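Local atomic coordinates of type 3 secretion system chaperone PscE (Pseudomonas aeruginosa, PDB entry 2UWJ), a protein that works with PscG as a chaperone of the type III secretion system, preventing premature polymerization of the needle protein PscF in the cytoplasm. Residues T10-A15 against S65-D70; T6-R11 against G17-A22; A32-E37 against Q52-L57. All blocks are in the same frame, centred on the assembly; numbering follows the deposited sequence.

Interaction 1 of 3, residues T10-A15 against S65-D70; sequences TRLSVA and SQLTED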
ATOM      1  N   THR A  10       4.351  -8.166   0.994  1.00 35.50           N
ATOM      2  CA  THR A  10       5.192  -7.927  -0.192  1.00 35.28           C
ATOM      3  C   THR A  10       6.585  -7.512   0.312  1.00 39.97           C
ATOM      4  O   THR A  10       7.619  -8.047  -0.133  1.00 40.63           O
ATOM      5  CB  THR A  10       4.563  -6.830  -1.077  1.00 39.80           C
ATOM      6  OG1 THR A  10       3.276  -7.285  -1.506  1.00 37.83           O
ATOM      7  CG2 THR A  10       5.429  -6.519  -2.297  1.00 33.67           C
ATOM      8  N   ARG A  11       6.620  -6.576   1.255  1.00 37.23           N
ATOM      9  CA  ARG A  11       7.883  -6.128   1.827  1.00 43.40           C
ATOM     10  C   ARG A  11       8.690  -7.358   2.282  1.00 49.34           C
ATOM     11  O   ARG A  11       9.880  -7.480   1.986  1.00 54.43           O
ATOM     12  CB  ARG A  11       7.608  -5.199   3.009  1.00 40.75           C
ATOM     13  CG  ARG A  11       8.458  -3.964   3.119  1.00 51.96           C
ATOM     14  CD  ARG A  11       7.557  -2.758   3.537  1.00 58.98           C
ATOM     15  NE  ARG A  11       6.929  -2.873   4.869  1.00 60.42           N
ATOM     16  CZ  ARG A  11       5.636  -2.636   5.142  1.00 63.51           C
ATOM     17  NH1 ARG A  11       4.784  -2.269   4.187  1.00 60.28           N
ATOM     18  NH2 ARG A  11       5.189  -2.751   6.386  1.00 62.59           N
ATOM     19  N   LEU A  12       8.037  -8.283   2.973  1.00 49.27           N
ATOM     20  CA  LEU A  12       8.702  -9.497   3.460  1.00 50.54           C
ATOM     21  C   LEU A  12       9.025 -10.556   2.386  1.00 52.12           C
ATOM     22  O   LEU A  12       9.756 -11.491   2.658  1.00 57.27           O
ATOM     23  CB  LEU A  12       7.833 -10.169   4.538  1.00 43.74           C
ATOM     24  CG  LEU A  12       7.457  -9.451   5.825  1.00 40.49           C
ATOM     25  CD1 LEU A  12       6.395 -10.303   6.554  1.00 45.02           C
ATOM     26  CD2 LEU A  12       8.675  -9.231   6.718  1.00 45.46           C
ATOM     27  N   SER A  13       8.474 -10.455   1.186  1.00 54.18           N
ATOM     28  CA  SER A  13       8.749 -11.470   0.168  1.00 59.56           C
ATOM     29  C   SER A  13      10.107 -11.240  -0.530  1.00 64.09           C
ATOM     30  O   SER A  13      10.505 -12.005  -1.428  1.00 62.24           O
ATOM     31  CB  SER A  13       7.637 -11.470  -0.887  1.00 61.95           C
ATOM     32  OG  SER A  13       7.728 -10.308  -1.712  1.00 60.02           O
ATOM     33  N   VAL A  14      10.788 -10.176  -0.110  1.00 62.94           N
ATOM     34  CA  VAL A  14      12.078  -9.779  -0.649  1.00 66.92           C
ATOM     35  C   VAL A  14      13.194 -10.779  -0.302  1.00 67.30           C
ATOM     36  O   VAL A  14      13.263 -11.264   0.818  1.00 67.82           O
ATOM     37  CB  VAL A  14      12.441  -8.371  -0.124  1.00 67.98           C
ATOM     38  CG1 VAL A  14      13.946  -8.118  -0.256  1.00 70.81           C
ATOM     39  CG2 VAL A  14      11.643  -7.316  -0.902  1.00 65.43           C
ATOM     40  N   ALA A  15      14.055 -11.063  -1.283  1.00 69.19           N
ATOM     41  CA  ALA A  15      15.191 -11.998  -1.168  1.00 67.72           C
ATOM     42  C   ALA A  15      15.929 -12.007   0.181  1.00 66.07           C
ATOM     43  O   ALA A  15      15.896 -13.000   0.902  1.00 64.11           O
ATOM     44  CB  ALA A  15      16.195 -11.725  -2.304  1.00 68.52           C
ATOM     45  N   SER A  65       6.752 -14.979  12.428  1.00 30.01           N
ATOM     46  CA  SER A  65       7.341 -16.299  12.238  1.00 35.47           C
ATOM     47  C   SER A  65       6.574 -17.095  11.228  1.00 34.70           C
ATOM     48  O   SER A  65       7.172 -17.740  10.376  1.00 37.75           O
ATOM     49  CB  SER A  65       7.371 -17.100  13.538  1.00 37.01           C
ATOM     50  OG  SER A  65       8.341 -16.538  14.380  1.00 51.15           O
ATOM     51  N   GLN A  66       5.256 -17.080  11.319  1.00 38.37           N
ATOM     52  CA  GLN A  66       4.444 -17.817  10.347  1.00 39.66           C
ATOM     53  C   GLN A  66       4.518 -17.196   8.932  1.00 41.90           C
ATOM     54  O   GLN A  66       4.500 -17.914   7.916  1.00 39.47           O
ATOM     55  CB  GLN A  66       2.986 -17.866  10.802  1.00 42.86           C
ATOM     56  CG  GLN A  66       2.295 -19.187  10.422  1.00 56.12           C
ATOM     57  CD  GLN A  66       1.162 -19.012   9.419  1.00 61.62           C
ATOM     58  OE1 GLN A  66       1.370 -18.590   8.271  1.00 69.58           O
ATOM     59  NE2 GLN A  66      -0.048 -19.347   9.842  1.00 65.91           N
ATOM     60  N   LEU A  67       4.600 -15.870   8.842  1.00 32.98           N
ATOM     61  CA  LEU A  67       4.678 -15.238   7.516  1.00 35.73           C
ATOM     62  C   LEU A  67       6.026 -15.513   6.791  1.00 41.98           C
ATOM     63  O   LEU A  67       6.098 -15.518   5.556  1.00 38.92           O
ATOM     64  CB  LEU A  67       4.482 -13.704   7.636  1.00 31.35           C
ATOM     65  CG  LEU A  67       3.096 -13.217   8.151  1.00 28.56           C
ATOM     66  CD1 LEU A  67       3.031 -11.663   8.130  1.00 25.56           C
ATOM     67  CD2 LEU A  67       2.000 -13.765   7.270  1.00 29.93           C
ATOM     68  N   THR A  68       7.084 -15.729   7.562  1.00 40.73           N
ATOM     69  CA  THR A  68       8.406 -15.906   6.999  1.00 45.83           C
ATOM     70  C   THR A  68       8.980 -17.296   7.069  1.00 51.39           C
ATOM     71  O   THR A  68      10.130 -17.489   6.686  1.00 49.62           O
ATOM     72  CB  THR A  68       9.431 -15.001   7.706  1.00 43.83           C
ATOM     73  OG1 THR A  68       9.514 -15.379   9.086  1.00 40.07           O
ATOM     74  CG2 THR A  68       9.032 -13.540   7.596  1.00 44.43           C
ATOM     75  N   GLU A  69       8.219 -18.265   7.556  1.00 56.82           N
ATOM     76  CA  GLU A  69       8.775 -19.599   7.667  1.00 66.20           C
ATOM     77  C   GLU A  69       8.825 -20.275   6.311  1.00 71.28           C
ATOM     78  O   GLU A  69       7.871 -20.162   5.518  1.00 71.96           O
ATOM     79  CB  GLU A  69       7.969 -20.437   8.640  1.00 66.52           C
ATOM     80  CG  GLU A  69       6.711 -21.002   8.064  1.00 72.61           C
ATOM     81  CD  GLU A  69       5.938 -21.754   9.113  1.00 75.91           C
ATOM     82  OE1 GLU A  69       4.885 -22.337   8.769  1.00 78.38           O
ATOM     83  OE2 GLU A  69       6.387 -21.753  10.289  1.00 76.84           O
ATOM     84  N   ASP A  70       9.950 -20.958   6.055  1.00 73.49           N
ATOM     85  CA  ASP A  70      10.187 -21.681   4.797  1.00 74.13           C
ATOM     86  C   ASP A  70       9.596 -23.085   4.862  1.00 72.41           C
ATOM     87  O   ASP A  70       8.584 -23.362   4.223  1.00 74.94           O
ATOM     88  CB  ASP A  70      11.695 -21.762   4.498  1.00 72.41           C
ATOM     89  OXT ASP A  70      10.165 -23.912   5.607  1.00 35.90           O
TER
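Leu12 lays its CD1 methyl against the side of Leu67, where it meets two carbons of that residue at once. Leu12 CD1 lies 4.0 Å from Leu67 CD1 and equally near its CB, so a single methyl is fitted against both the root and one tip of the other leucine. The two side chains cross at about a right angle. In each of them CG stands anti to the carbonyl carbon (chi1 -60° in Leu12 and -64° in Leu67), a setting that carries both isobutyl groups into the gap between the helices. Thr68 adds the second touch: its methyl CG2 comes within 4.3 Å of Leu12 CD1, while its hydroxyl OG1 is hydrogen-bonded to the backbone oxygen of Leu64, one turn back. The contact is thus purely apolar and lies at the surface of the chain. Next to Leu12, Thr10 O receives two bonds from Ser13, one from the backbone N and one from OG at 2.8 Å, the latter directed at a lone pair in the carbonyl plane. Leu12 also packs on His19 and Ala20 of helix 18-40, and Thr68 touches Ala20 as well, whereas Leu67 rests on Gln19 of a PscG chain. Short helix 7-12 is thereby set against the C-terminal end of helix 44-68 and the start of helix 18-40.

Interaction 2 of 3, residues T6-R11 against G17-A22; sequences TALETR and GTHAAA
With CG anti to the backbone N (chi1 -178°), His19 reaches out from the first turn of its helix, while the chain of Arg11, bent at chi2 and chi3 (139° and 64°), folds over the imidazole. Arg11 CG sits above one face, 4.3 Å from the ring centroid and offset toward the rim near CD2, a CH-pi contact. Farther along the same side chain, Arg11 NE comes to 3.7 Å from His19 NE2, which lies at the edge of the guanidinium, near its plane; the two flat groups are steeply inclined to one another. Leu8 approaches from another direction, its CD1 in the plane of the imidazole and 3.8 Å from NE2. Enclosed by these neighbours, His19 NE2 is buried without a polar partner in the model. The guanidinium, by contrast, is held from outside: NH2 forms a salt bridge with Glu11 of a PscG chain, and NH1 is hydrogen-bonded to a polar side chain on the chain of another protein in the assembly. Leu8 also packs on Leu12 of PscG. The contact links helix 7-12 to the beginning of helix 18-40 across the short connecting loop, with PscG bordering the pair.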
ATOM      1  N   THR A   6      -1.355  -8.312   1.716  1.00 34.06           N
ATOM      2  CA  THR A   6      -0.983  -7.065   2.371  1.00 30.51           C
ATOM      3  C   THR A   6       0.376  -6.525   1.916  1.00 28.16           C
ATOM      4  O   THR A   6       1.241  -7.282   1.445  1.00 28.34           O
ATOM      5  CB  THR A   6      -0.963  -7.233   3.915  1.00 32.57           C
ATOM      6  OG1 THR A   6       0.107  -8.111   4.274  1.00 28.92           O
ATOM      7  CG2 THR A   6      -2.291  -7.853   4.428  1.00 38.05           C
ATOM      8  N   ALA A   7       0.545  -5.212   2.080  1.00 29.45           N
ATOM      9  CA  ALA A   7       1.785  -4.510   1.723  1.00 32.43           C
ATOM     10  C   ALA A   7       2.967  -5.117   2.509  1.00 31.58           C
ATOM     11  O   ALA A   7       4.033  -5.377   1.948  1.00 32.98           O
ATOM     12  CB  ALA A   7       1.638  -3.005   2.036  1.00 29.94           C
ATOM     13  N   LEU A   8       2.771  -5.345   3.809  1.00 33.90           N
ATOM     14  CA  LEU A   8       3.822  -5.937   4.654  1.00 28.83           C
ATOM     15  C   LEU A   8       4.303  -7.265   4.039  1.00 27.88           C
ATOM     16  O   LEU A   8       5.497  -7.518   3.922  1.00 29.62           O
ATOM     17  CB  LEU A   8       3.281  -6.177   6.081  1.00 31.06           C
ATOM     18  CG  LEU A   8       4.118  -7.115   6.980  1.00 33.83           C
ATOM     19  CD1 LEU A   8       5.468  -6.470   7.290  1.00 29.73           C
ATOM     20  CD2 LEU A   8       3.334  -7.356   8.288  1.00 36.24           C
ATOM     21  N   GLU A   9       3.384  -8.132   3.638  1.00 29.22           N
ATOM     22  CA  GLU A   9       3.809  -9.405   3.051  1.00 29.53           C
ATOM     23  C   GLU A   9       4.661  -9.192   1.790  1.00 36.28           C
ATOM     24  O   GLU A   9       5.608  -9.938   1.541  1.00 31.26           O
ATOM     25  CB  GLU A   9       2.589 -10.283   2.729  1.00 27.27           C
ATOM     26  CG  GLU A   9       1.927 -10.809   3.991  1.00 28.68           C
ATOM     27  CD  GLU A   9       0.544 -11.364   3.718  1.00 32.68           C
ATOM     28  OE1 GLU A   9       0.447 -12.541   3.270  1.00 37.19           O
ATOM     29  OE2 GLU A   9      -0.429 -10.607   3.913  1.00 33.47           O
ATOM     30  N   THR A  10       4.351  -8.166   0.994  1.00 35.50           N
ATOM     31  CA  THR A  10       5.192  -7.927  -0.192  1.00 35.28           C
ATOM     32  C   THR A  10       6.585  -7.512   0.312  1.00 39.97           C
ATOM     33  O   THR A  10       7.619  -8.047  -0.133  1.00 40.63           O
ATOM     34  CB  THR A  10       4.563  -6.830  -1.077  1.00 39.80           C
ATOM     35  OG1 THR A  10       3.276  -7.285  -1.506  1.00 37.83           O
ATOM     36  CG2 THR A  10       5.429  -6.519  -2.297  1.00 33.67           C
ATOM     37  N   ARG A  11       6.620  -6.576   1.255  1.00 37.23           N
ATOM     38  CA  ARG A  11       7.883  -6.128   1.827  1.00 43.40           C
ATOM     39  C   ARG A  11       8.690  -7.358   2.282  1.00 49.34           C
ATOM     40  O   ARG A  11       9.880  -7.480   1.986  1.00 54.43           O
ATOM     41  CB  ARG A  11       7.608  -5.199   3.009  1.00 40.75           C
ATOM     42  CG  ARG A  11       8.458  -3.964   3.119  1.00 51.96           C
ATOM     43  CD  ARG A  11       7.557  -2.758   3.537  1.00 58.98           C
ATOM     44  NE  ARG A  11       6.929  -2.873   4.869  1.00 60.42           N
ATOM     45  CZ  ARG A  11       5.636  -2.636   5.142  1.00 63.51           C
ATOM     46  NH1 ARG A  11       4.784  -2.269   4.187  1.00 60.28           N
ATOM     47  NH2 ARG A  11       5.189  -2.751   6.386  1.00 62.59           N
ATOM     48  N   GLY A  17      16.063 -11.260   3.774  1.00 66.65           N
ATOM     49  CA  GLY A  17      15.110 -10.946   4.817  1.00 62.32           C
ATOM     50  C   GLY A  17      15.510  -9.763   5.669  1.00 59.82           C
ATOM     51  O   GLY A  17      15.227  -9.728   6.870  1.00 58.27           O
ATOM     52  N   THR A  18      16.170  -8.786   5.065  1.00 54.01           N
ATOM     53  CA  THR A  18      16.569  -7.628   5.831  1.00 49.88           C
ATOM     54  C   THR A  18      15.398  -7.027   6.624  1.00 47.29           C
ATOM     55  O   THR A  18      15.542  -6.747   7.818  1.00 42.60           O
ATOM     56  CB  THR A  18      17.235  -6.572   4.916  1.00 55.51           C
ATOM     57  OG1 THR A  18      18.660  -6.776   4.952  1.00 53.14           O
ATOM     58  CG2 THR A  18      16.902  -5.139   5.362  1.00 51.41           C
ATOM     59  N   HIS A  19      14.249  -6.837   5.976  1.00 42.51           N
ATOM     60  CA  HIS A  19      13.098  -6.265   6.675  1.00 43.54           C
ATOM     61  C   HIS A  19      12.566  -7.172   7.793  1.00 36.76           C
ATOM     62  O   HIS A  19      12.318  -6.706   8.895  1.00 35.25           O
ATOM     63  CB  HIS A  19      11.930  -5.949   5.720  1.00 48.47           C
ATOM     64  CG  HIS A  19      10.761  -5.309   6.422  1.00 58.05           C
ATOM     65  ND1 HIS A  19      10.893  -4.175   7.204  1.00 59.44           N
ATOM     66  CD2 HIS A  19       9.462  -5.686   6.528  1.00 57.90           C
ATOM     67  CE1 HIS A  19       9.730  -3.886   7.762  1.00 59.21           C
ATOM     68  NE2 HIS A  19       8.844  -4.787   7.368  1.00 60.95           N
ATOM     69  N   ALA A  20      12.415  -8.460   7.519  1.00 33.89           N
ATOM     70  CA  ALA A  20      11.902  -9.363   8.536  1.00 37.17           C
ATOM     71  C   ALA A  20      12.806  -9.403   9.759  1.00 38.18           C
ATOM     72  O   ALA A  20      12.317  -9.349  10.869  1.00 36.40           O
ATOM     73  CB  ALA A  20      11.776 -10.744   7.989  1.00 32.54           C
ATOM     74  N   ALA A  21      14.125  -9.513   9.552  1.00 40.35           N
ATOM     75  CA  ALA A  21      15.063  -9.591  10.673  1.00 33.52           C
ATOM     76  C   ALA A  21      14.969  -8.329  11.472  1.00 31.88           C
ATOM     77  O   ALA A  21      14.927  -8.379  12.704  1.00 38.47           O
ATOM     78  CB  ALA A  21      16.500  -9.790  10.163  1.00 42.13           C
ATOM     79  N   ALA A  22      14.916  -7.190  10.785  1.00 33.67           N
ATOM     80  CA  ALA A  22      14.831  -5.888  11.441  1.00 34.91           C
ATOM     81  C   ALA A  22      13.537  -5.741  12.248  1.00 36.54           C
ATOM     82  O   ALA A  22      13.551  -5.237  13.381  1.00 35.23           O
ATOM     83  CB  ALA A  22      14.904  -4.761  10.423  1.00 33.01           C
TER

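Interaction 3 of 3, residues A32-E37 against Q52-L57; sequences AECRRE and QQARAL
Cys34 points toward the facing helix and sets its sulfur against Ala54 and Gln53. SG stands anti to the backbone N (chi1 -163°), which places the sulfur over the start of Ala54. There Cys34 SG lies 3.7 Å from Ala54 N and 3.9 Å from Ala54 CB, touching both the backbone and the small side chain. Ala54 is also where the two backbones run closest, its CA 6.2 Å from that of Cys34, an approach probably helped by the short side chains at both positions. Gln53 flanks the sulfur with the aliphatic part of its chain: CG, likewise anti to its own backbone N (chi1 177°), is 4.0 Å from Cys34 SG, and CB is only slightly farther. The Gln53 side chain also lies about 3 Å from a bound nickel ion. Leu57, one turn beyond Gln53, contributes a looser touch, its CD1 reaching 4.5 Å from Cys34 CB. The helix segments are antiparallel, inclined at 153° with their axes 9.5 Å apart. Ala54 meets Leu31, and Leu57 meets Leu27 and Ala30, of helix 18-40. Arg35 forms a salt bridge with Glu58, and Glu37 one with Arg46. Helix 44-68 also meets PscG, where Ala56 packs on Trp31 and Leu57 on Leu9 of that chain. With sulfur and hydrocarbon as the touching side-chain groups, the buried centre depends on close fit rather than directed bonds, while salt bridges nearby add polar links between the same two helices.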
ATOM      1  N   ALA A  32      11.012  -7.162  25.402  1.00 31.60           N
ATOM      2  CA  ALA A  32      11.933  -7.281  26.567  1.00 34.31           C
ATOM      3  C   ALA A  32      11.767  -6.072  27.526  1.00 34.59           C
ATOM      4  O   ALA A  32      11.751  -6.249  28.742  1.00 34.44           O
ATOM      5  CB  ALA A  32      13.418  -7.436  26.078  1.00 27.09           C
ATOM      6  N   GLU A  33      11.585  -4.864  26.988  1.00 35.29           N
ATOM      7  CA  GLU A  33      11.395  -3.689  27.832  1.00 36.95           C
ATOM      8  C   GLU A  33      10.112  -3.847  28.586  1.00 40.61           C
ATOM      9  O   GLU A  33       9.998  -3.482  29.755  1.00 32.05           O
ATOM     10  CB  GLU A  33      11.277  -2.390  27.030  1.00 39.19           C
ATOM     11  CG  GLU A  33      12.429  -2.079  26.107  1.00 59.19           C
ATOM     12  CD  GLU A  33      12.302  -0.697  25.450  1.00 68.07           C
ATOM     13  OE1 GLU A  33      11.160  -0.180  25.331  1.00 73.88           O
ATOM     14  OE2 GLU A  33      13.345  -0.130  25.043  1.00 74.22           O
ATOM     15  N   CYS A  34       9.111  -4.374  27.883  1.00 36.70           N
ATOM     16  CA  CYS A  34       7.815  -4.578  28.481  1.00 33.57           C
ATOM     17  C   CYS A  34       7.910  -5.569  29.688  1.00 29.94           C
ATOM     18  O   CYS A  34       7.356  -5.334  30.778  1.00 33.31           O
ATOM     19  CB  CYS A  34       6.844  -5.071  27.354  1.00 35.70           C
ATOM     20  SG  CYS A  34       5.185  -4.896  27.802  1.00 44.52           S
ATOM     21  N   ARG A  35       8.638  -6.652  29.504  1.00 31.16           N
ATOM     22  CA  ARG A  35       8.787  -7.655  30.559  1.00 34.46           C
ATOM     23  C   ARG A  35       9.620  -7.093  31.718  1.00 34.25           C
ATOM     24  O   ARG A  35       9.350  -7.387  32.875  1.00 34.07           O
ATOM     25  CB  ARG A  35       9.427  -8.917  29.992  1.00 34.25           C
ATOM     26  CG  ARG A  35       8.436  -9.785  29.205  1.00 39.58           C
ATOM     27  CD  ARG A  35       9.162 -10.873  28.484  1.00 47.70           C
ATOM     28  NE  ARG A  35       8.252 -11.776  27.772  1.00 54.32           N
ATOM     29  CZ  ARG A  35       8.624 -12.595  26.783  1.00 53.09           C
ATOM     30  NH1 ARG A  35       9.891 -12.613  26.392  1.00 53.41           N
ATOM     31  NH2 ARG A  35       7.736 -13.399  26.186  1.00 57.04           N
ATOM     32  N   ARG A  36      10.615  -6.286  31.398  1.00 34.27           N
ATOM     33  CA  ARG A  36      11.421  -5.665  32.457  1.00 39.77           C
ATOM     34  C   ARG A  36      10.533  -4.738  33.298  1.00 38.42           C
ATOM     35  O   ARG A  36      10.557  -4.793  34.529  1.00 37.98           O
ATOM     36  CB  ARG A  36      12.604  -4.877  31.867  1.00 43.56           C
ATOM     37  CG  ARG A  36      13.677  -5.758  31.232  1.00 55.36           C
ATOM     38  CD  ARG A  36      14.993  -4.964  30.992  1.00 63.11           C
ATOM     39  NE  ARG A  36      14.783  -3.801  30.127  1.00 67.42           N
ATOM     40  CZ  ARG A  36      14.889  -3.822  28.798  1.00 66.76           C
ATOM     41  NH1 ARG A  36      15.219  -4.945  28.176  1.00 57.90           N
ATOM     42  NH2 ARG A  36      14.628  -2.723  28.092  1.00 68.96           N
ATOM     43  N   GLU A  37       9.716  -3.908  32.663  1.00 36.20           N
ATOM     44  CA  GLU A  37       8.859  -3.015  33.427  1.00 37.25           C
ATOM     45  C   GLU A  37       7.804  -3.782  34.275  1.00 39.23           C
ATOM     46  O   GLU A  37       7.459  -3.365  35.387  1.00 40.37           O
ATOM     47  CB  GLU A  37       8.188  -1.964  32.519  1.00 32.44           C
ATOM     48  CG  GLU A  37       7.393  -0.959  33.341  1.00 43.02           C
ATOM     49  CD  GLU A  37       6.729   0.141  32.542  1.00 49.82           C
ATOM     50  OE1 GLU A  37       5.891   0.889  33.121  1.00 57.80           O
ATOM     51  OE2 GLU A  37       7.028   0.278  31.347  1.00 51.70           O
ATOM     52  N   GLN A  52      -1.300  -6.480  28.185  1.00 26.69           N
ATOM     53  CA  GLN A  52      -1.933  -6.444  26.868  1.00 28.84           C
ATOM     54  C   GLN A  52      -0.847  -6.079  25.834  1.00 32.72           C
ATOM     55  O   GLN A  52      -0.792  -6.650  24.728  1.00 27.62           O
ATOM     56  CB  GLN A  52      -3.035  -5.388  26.827  1.00 28.15           C
ATOM     57  CG  GLN A  52      -4.329  -5.818  27.553  1.00 34.92           C
ATOM     58  CD  GLN A  52      -5.461  -4.797  27.388  1.00 47.71           C
ATOM     59  OE1 GLN A  52      -5.466  -3.740  28.047  1.00 47.59           O
ATOM     60  NE2 GLN A  52      -6.424  -5.105  26.498  1.00 37.67           N
ATOM     61  N   GLN A  53       0.035  -5.132  26.191  1.00 24.95           N
ATOM     62  CA  GLN A  53       1.087  -4.779  25.265  1.00 27.25           C
ATOM     63  C   GLN A  53       2.020  -5.946  24.997  1.00 31.54           C
ATOM     64  O   GLN A  53       2.423  -6.197  23.836  1.00 30.12           O
ATOM     65  CB  GLN A  53       1.897  -3.595  25.782  1.00 30.58           C
ATOM     66  CG  GLN A  53       3.029  -3.300  24.835  1.00 35.12           C
ATOM     67  CD  GLN A  53       3.315  -1.825  24.784  1.00 44.13           C
ATOM     68  OE1 GLN A  53       4.371  -1.370  25.214  1.00 43.65           O
ATOM     69  NE2 GLN A  53       2.351  -1.058  24.269  1.00 40.47           N
ATOM     70  N   ALA A  54       2.409  -6.660  26.059  1.00 27.04           N
ATOM     71  CA  ALA A  54       3.281  -7.819  25.873  1.00 26.71           C
ATOM     72  C   ALA A  54       2.585  -8.884  25.005  1.00 28.41           C
ATOM     73  O   ALA A  54       3.208  -9.533  24.149  1.00 24.49           O
ATOM     74  CB  ALA A  54       3.654  -8.453  27.257  1.00 24.16           C
ATOM     75  N   ARG A  55       1.300  -9.096  25.236  1.00 25.82           N
ATOM     76  CA  ARG A  55       0.660 -10.128  24.431  1.00 28.68           C
ATOM     77  C   ARG A  55       0.557  -9.698  22.959  1.00 23.99           C
ATOM     78  O   ARG A  55       0.622 -10.543  22.062  1.00 24.64           O
ATOM     79  CB  ARG A  55      -0.707 -10.466  25.004  1.00 29.03           C
ATOM     80  CG  ARG A  55      -0.653 -11.296  26.355  1.00 31.82           C
ATOM     81  CD  ARG A  55      -2.107 -11.521  26.764  1.00 42.55           C
ATOM     82  NE  ARG A  55      -2.300 -11.749  28.194  1.00 54.66           N
ATOM     83  CZ  ARG A  55      -3.054 -10.991  28.992  1.00 54.53           C
ATOM     84  NH1 ARG A  55      -3.718  -9.910  28.531  1.00 52.59           N
ATOM     85  NH2 ARG A  55      -3.151 -11.328  30.267  1.00 58.96           N
ATOM     86  N   ALA A  56       0.378  -8.401  22.720  1.00 22.95           N
ATOM     87  CA  ALA A  56       0.296  -7.898  21.326  1.00 25.27           C
ATOM     88  C   ALA A  56       1.626  -8.111  20.631  1.00 29.70           C
ATOM     89  O   ALA A  56       1.690  -8.522  19.493  1.00 24.84           O
ATOM     90  CB  ALA A  56      -0.030  -6.420  21.315  1.00 21.62           C
ATOM     91  N   LEU A  57       2.709  -7.824  21.346  1.00 28.31           N
ATOM     92  CA  LEU A  57       4.052  -7.997  20.798  1.00 28.72           C
ATOM     93  C   LEU A  57       4.360  -9.475  20.565  1.00 27.26           C
ATOM     94  O   LEU A  57       4.915  -9.838  19.508  1.00 26.69           O
ATOM     95  CB  LEU A  57       5.079  -7.366  21.759  1.00 25.80           C
ATOM     96  CG  LEU A  57       5.124  -5.841  21.743  1.00 25.86           C
ATOM     97  CD1 LEU A  57       6.001  -5.332  22.985  1.00 31.16           C
ATOM     98  CD2 LEU A  57       5.733  -5.374  20.414  1.00 23.45           C
TER

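From the N terminus the chain forms short helix 7-12, turns through a loop and enters helix 18-40. Interaction 2 closes that first, small loop by joining the two helices. A second turn then leads into helix 44-68, and interaction 3 clasps the resulting hairpin, in series with interaction 2. Interaction 1 closes the longest loop, bringing the C-terminal end of helix 44-68 back to helix 7-12, with interaction 3 nested inside it. Interactions 1 and 2 share Thr10 and Arg11 and touch, their centres about 6 Å apart. Interaction 3 lies on the opposite side of the chain's centre, its centre about 24 Å from that of interaction 1 and about 22 Å from that of interaction 2.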